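Local coordinates for protein ORF98 PTP-2 (Cydia pomonella granulosis virus, PDB 6I28) that probably acts as a dual-specificity protein phosphatase, removing phosphate from tyrosine and serine or threonine residues, perhaps those of MAP kinases, at residues D10-N15 / Y133-R138; H68-D72 / V108-A112. All coordinates share one frame; numbering follows the deposited sequence.

Contact 1 of 2, residues D10-N15 / Y133-R138; sequences DATRIN and YVYGKR
Arg138 reaches across to Asp10 with its chain extended from CG to NE: CG lies anti to the backbone N, the methylenes run straight out, and the guanidinium turns off that line at chi4. It meets the carboxylate end-on, Arg138 NH2 to Asp10 OD2 at 2.7 Å and Arg138 NH1 to Asp10 OD1 at 3.0 Å. Both bonds are nearly straight, but the two planes are turned 33° apart, so the nitrogens approach from above the carboxylate plane while the oxygens stay close to the guanidinium plane. Arg138 NH1 also donates to Thr12 OG1 at 2.8 Å, and Tyr24 OH holds Asp10 OD2 as well. The contact joins strand 11-13, an outermost strand of the five-stranded sheet in this dual-specificity phosphatase fold, to residues 133-138, in the last part of helix 127-137 and just beyond it. Both branches of Thr12 are used: OG1 faces the arginine, while CG2, anti to the backbone N, comes within 3.2 Å of Lys137 O. Further along, Ile14 is buried. Ile14 CG2 meets Val134 CG2 at 3.9 Å, and its CD1 lies against the CB atoms of Lys137 and Arg138; Ile119 of helix 110-123 and Val20 of the neighbouring strand also touch its side chain. Bends at chi2 (-98°) and chi4 of Lys137 wrap its methylenes round Ile14 O, and NZ donates to that oxygen at 3.0 Å, 47° above the carbonyl plane. A long, weak bond links NZ to Tyr133 OH, whose ring presents its edge to Asn15 CB.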
# COMPACT_ATOMS: atom_id res chain seq x y z
N ASP A 10 12.23 -7.75 -5.28
CA ASP A 10 10.98 -7.92 -6.00
C ASP A 10 10.00 -6.85 -5.53
O ASP A 10 9.25 -7.02 -4.53
CB ASP A 10 10.42 -9.32 -5.82
CG ASP A 10 8.97 -9.43 -6.27
OD1 ASP A 10 8.68 -8.97 -7.41
OD2 ASP A 10 8.13 -9.93 -5.47
N ALA A 11 10.00 -5.75 -6.27
CA ALA A 11 9.04 -4.67 -6.14
C ALA A 11 8.81 -4.05 -7.51
O ALA A 11 9.68 -4.07 -8.39
CB ALA A 11 9.54 -3.64 -5.14
N THR A 12 7.64 -3.45 -7.67
CA THR A 12 7.17 -2.95 -8.95
C THR A 12 6.68 -1.51 -8.80
O THR A 12 5.98 -1.18 -7.84
CB THR A 12 6.04 -3.83 -9.46
OG1 THR A 12 6.37 -5.21 -9.29
CG2 THR A 12 5.77 -3.54 -10.91
N ARG A 13 7.07 -0.66 -9.75
CA ARG A 13 6.49 0.68 -9.79
C ARG A 13 5.05 0.57 -10.24
O ARG A 13 4.77 0.04 -11.33
CB ARG A 13 7.25 1.62 -10.73
CG ARG A 13 6.66 3.05 -10.65
CD ARG A 13 7.36 4.07 -11.56
NE ARG A 13 8.64 4.58 -11.03
CZ ARG A 13 8.73 5.52 -10.10
NH1 ARG A 13 7.65 6.03 -9.57
NH2 ARG A 13 9.91 5.95 -9.71
N ILE A 14 4.13 1.08 -9.43
CA ILE A 14 2.70 1.06 -9.76
C ILE A 14 2.26 2.34 -10.49
O ILE A 14 1.50 2.28 -11.46
CB ILE A 14 1.88 0.86 -8.45
CG1 ILE A 14 2.25 -0.44 -7.74
CG2 ILE A 14 0.36 0.87 -8.74
CD1 ILE A 14 2.20 -1.67 -8.68
N ASN A 15 2.68 3.51 -10.04
CA ASN A 15 2.44 4.79 -10.70
C ASN A 15 3.57 5.73 -10.29
O ASN A 15 4.58 5.28 -9.75
CB ASN A 15 1.03 5.32 -10.39
CG ASN A 15 0.82 5.68 -8.94
OD1 ASN A 15 1.76 5.82 -8.15
ND2 ASN A 15 -0.45 5.87 -8.58
N TYR A 133 -6.14 -1.59 -12.55
CA TYR A 133 -5.01 -0.71 -12.83
C TYR A 133 -3.74 -1.25 -12.17
O TYR A 133 -2.69 -1.39 -12.82
CB TYR A 133 -5.29 0.73 -12.36
CG TYR A 133 -4.13 1.66 -12.71
CD1 TYR A 133 -4.06 2.30 -13.95
CD2 TYR A 133 -3.07 1.86 -11.81
CE1 TYR A 133 -2.99 3.12 -14.29
CE2 TYR A 133 -1.98 2.67 -12.14
CZ TYR A 133 -1.95 3.31 -13.37
OH TYR A 133 -0.86 4.12 -13.69
N VAL A 134 -3.80 -1.55 -10.87
CA VAL A 134 -2.63 -2.07 -10.19
C VAL A 134 -2.18 -3.40 -10.78
O VAL A 134 -0.98 -3.65 -10.92
CB VAL A 134 -2.86 -2.18 -8.67
CG1 VAL A 134 -1.73 -2.97 -8.10
CG2 VAL A 134 -3.08 -0.81 -8.10
N TYR A 135 -3.13 -4.28 -11.13
CA TYR A 135 -2.81 -5.63 -11.58
C TYR A 135 -2.13 -5.59 -12.94
O TYR A 135 -1.29 -6.44 -13.24
CB TYR A 135 -4.07 -6.48 -11.68
CG TYR A 135 -3.81 -7.96 -11.95
CD1 TYR A 135 -3.69 -8.44 -13.26
CD2 TYR A 135 -3.72 -8.87 -10.91
CE1 TYR A 135 -3.46 -9.80 -13.50
CE2 TYR A 135 -3.49 -10.22 -11.14
CZ TYR A 135 -3.36 -10.67 -12.43
OH TYR A 135 -3.13 -12.00 -12.66
N GLY A 136 -2.45 -4.58 -13.74
CA GLY A 136 -1.74 -4.37 -14.98
C GLY A 136 -0.27 -4.08 -14.83
O GLY A 136 0.49 -4.30 -15.78
N LYS A 137 0.17 -3.57 -13.67
CA LYS A 137 1.60 -3.34 -13.45
C LYS A 137 2.27 -4.43 -12.62
O LYS A 137 3.46 -4.70 -12.81
CB LYS A 137 1.84 -1.98 -12.76
CG LYS A 137 1.05 -0.80 -13.35
CD LYS A 137 1.88 0.06 -14.36
CE LYS A 137 1.17 1.38 -14.73
NZ LYS A 137 2.03 2.58 -14.42
N ARG A 138 1.52 -5.09 -11.73
CA ARG A 138 2.05 -6.15 -10.90
C ARG A 138 0.89 -7.08 -10.60
O ARG A 138 -0.14 -6.62 -10.09
CB ARG A 138 2.62 -5.61 -9.59
CG ARG A 138 3.21 -6.71 -8.64
CD ARG A 138 3.68 -6.08 -7.34
NE ARG A 138 4.23 -7.06 -6.38
CZ ARG A 138 5.45 -7.59 -6.43
NH1 ARG A 138 6.29 -7.24 -7.40
NH2 ARG A 138 5.85 -8.47 -5.51

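Contact 2 of 2, residues H68-D72 / V108-A112; sequences HCEDD and VSRSA
Arg110 drives its NH1 into the backbone of the facing loop, donating to Cys69 O at 2.7 Å. Donor and acceptor planes agree closely: NH1 lies in the carbonyl plane, and the oxygen is only 2° out of the guanidinium plane. A bend at chi3 (-62°) turns the guanidinium off the line of its chain, with Arg110 CD lying 3.9 Å from Cys69 SG. The second tight point is the carboxylate of Asp71: Ser109 OG donates to Asp71 OD2 at 2.7 Å, on the syn side but tilted 29° out of the carboxylate plane, and Ser143 OG bonds to both Ser109 OG and Asp71 OD1. Asp71 CB lies over one face of the guanidinium, yet Asp71 OD2 and Arg110 NE, 4.8 Å apart, do not bond directly. One water bridges them, donating to OD2 and accepting from NE and also from Arg110 N. The loose side is the exposed margin, where the CB of Glu70 points away from Arg110 and its CA is what comes near NH1. Arg110 closes the signature phosphate-binding loop (P-loop) that begins at Cys104, and the loop after strand 64-68 is where related dual-specificity phosphatases carry their general acid, consistent with a similar role here.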
# COMPACT_ATOMS: atom_id res chain seq x y z
N HIS A 68 2.25 -3.43 12.39
CA HIS A 68 2.22 -4.87 12.60
C HIS A 68 0.84 -5.41 12.26
O HIS A 68 -0.14 -5.09 12.94
CB HIS A 68 2.54 -5.18 14.05
CG HIS A 68 2.61 -6.64 14.35
ND1 HIS A 68 1.49 -7.40 14.63
CD2 HIS A 68 3.67 -7.47 14.43
CE1 HIS A 68 1.86 -8.64 14.87
NE2 HIS A 68 3.17 -8.71 14.77
N CYS A 69 0.76 -6.24 11.22
CA CYS A 69 -0.52 -6.78 10.81
C CYS A 69 -0.30 -8.11 10.11
O CYS A 69 0.68 -8.29 9.39
CB CYS A 69 -1.30 -5.86 9.86
SG CYS A 69 -0.29 -5.24 8.43
N GLU A 70 -1.24 -9.01 10.30
CA GLU A 70 -1.26 -10.33 9.67
C GLU A 70 -2.15 -10.29 8.44
O GLU A 70 -2.95 -9.37 8.24
CB GLU A 70 -1.76 -11.39 10.66
CG GLU A 70 -0.74 -11.68 11.73
CD GLU A 70 -1.33 -12.49 12.82
OE1 GLU A 70 -2.19 -13.35 12.51
OE2 GLU A 70 -0.97 -12.28 14.00
N ASP A 71 -1.97 -11.31 7.59
CA ASP A 71 -2.84 -11.55 6.45
C ASP A 71 -3.70 -12.73 6.89
O ASP A 71 -3.37 -13.90 6.65
CB ASP A 71 -2.07 -11.77 5.17
CG ASP A 71 -2.97 -11.83 3.96
OD1 ASP A 71 -4.18 -12.11 4.12
OD2 ASP A 71 -2.46 -11.61 2.85
N ASP A 72 -4.77 -12.43 7.58
CA ASP A 72 -5.56 -13.47 8.22
C ASP A 72 -6.92 -12.84 8.46
O ASP A 72 -7.00 -11.74 9.02
CB ASP A 72 -4.91 -13.95 9.51
CG ASP A 72 -5.42 -15.31 9.93
OD1 ASP A 72 -4.64 -16.31 9.96
OD2 ASP A 72 -6.63 -15.38 10.22
N VAL A 108 1.70 -9.12 -2.73
CA VAL A 108 0.50 -9.42 -3.52
C VAL A 108 -0.79 -9.21 -2.75
O VAL A 108 -1.86 -9.17 -3.40
CB VAL A 108 0.55 -10.85 -4.09
CG1 VAL A 108 1.75 -11.04 -5.08
CG2 VAL A 108 0.55 -11.92 -2.98
N SER A 109 -0.79 -9.10 -1.42
CA SER A 109 -2.04 -9.00 -0.66
C SER A 109 -2.04 -7.82 0.32
O SER A 109 -2.68 -6.79 0.05
CB SER A 109 -2.30 -10.32 0.05
OG SER A 109 -3.54 -10.28 0.75
N ARG A 110 -1.29 -7.89 1.43
CA ARG A 110 -1.31 -6.78 2.38
C ARG A 110 -0.94 -5.46 1.72
O ARG A 110 -1.71 -4.50 1.73
CB ARG A 110 -0.35 -7.04 3.55
CG ARG A 110 -0.98 -7.63 4.80
CD ARG A 110 -0.02 -8.09 5.85
NE ARG A 110 0.82 -9.16 5.36
CZ ARG A 110 1.63 -9.91 6.09
NH1 ARG A 110 1.71 -9.74 7.40
NH2 ARG A 110 2.34 -10.85 5.49
N SER A 111 0.29 -5.38 1.17
CA SER A 111 0.79 -4.14 0.56
C SER A 111 -0.10 -3.73 -0.61
O SER A 111 -0.45 -2.53 -0.77
CB SER A 111 2.24 -4.31 0.11
OG SER A 111 2.36 -5.45 -0.76
N ALA A 112 -0.52 -4.72 -1.42
CA ALA A 112 -1.36 -4.42 -2.57
C ALA A 112 -2.70 -3.82 -2.15
O ALA A 112 -3.24 -2.93 -2.82
CB ALA A 112 -1.61 -5.67 -3.40
O HOH W 1 -0.22 -10.26 2.72

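Overall arrangement
Contact 2 is nested within the chain loop closed by contact 1. Their centres are 16 Å apart, and their nearest atoms come to about 5 Å without touching. Both involve the P-loop: in contact 1 Arg138 also donates to the backbone oxygens of Ala106 and Gly107, while contact 2 supplies the arginine of the signature sequence, which also forms a salt bridge with Asp47. A bound calcium ion lies about 3 Å from the side chain of Arg110 and about 9 Å from that of Arg138, measured to nearest atoms. By bonding to the loop's carbonyls, Arg138 looks like a second-shell residue of the phosphate-binding site, linking its loop to edge strand 11-13.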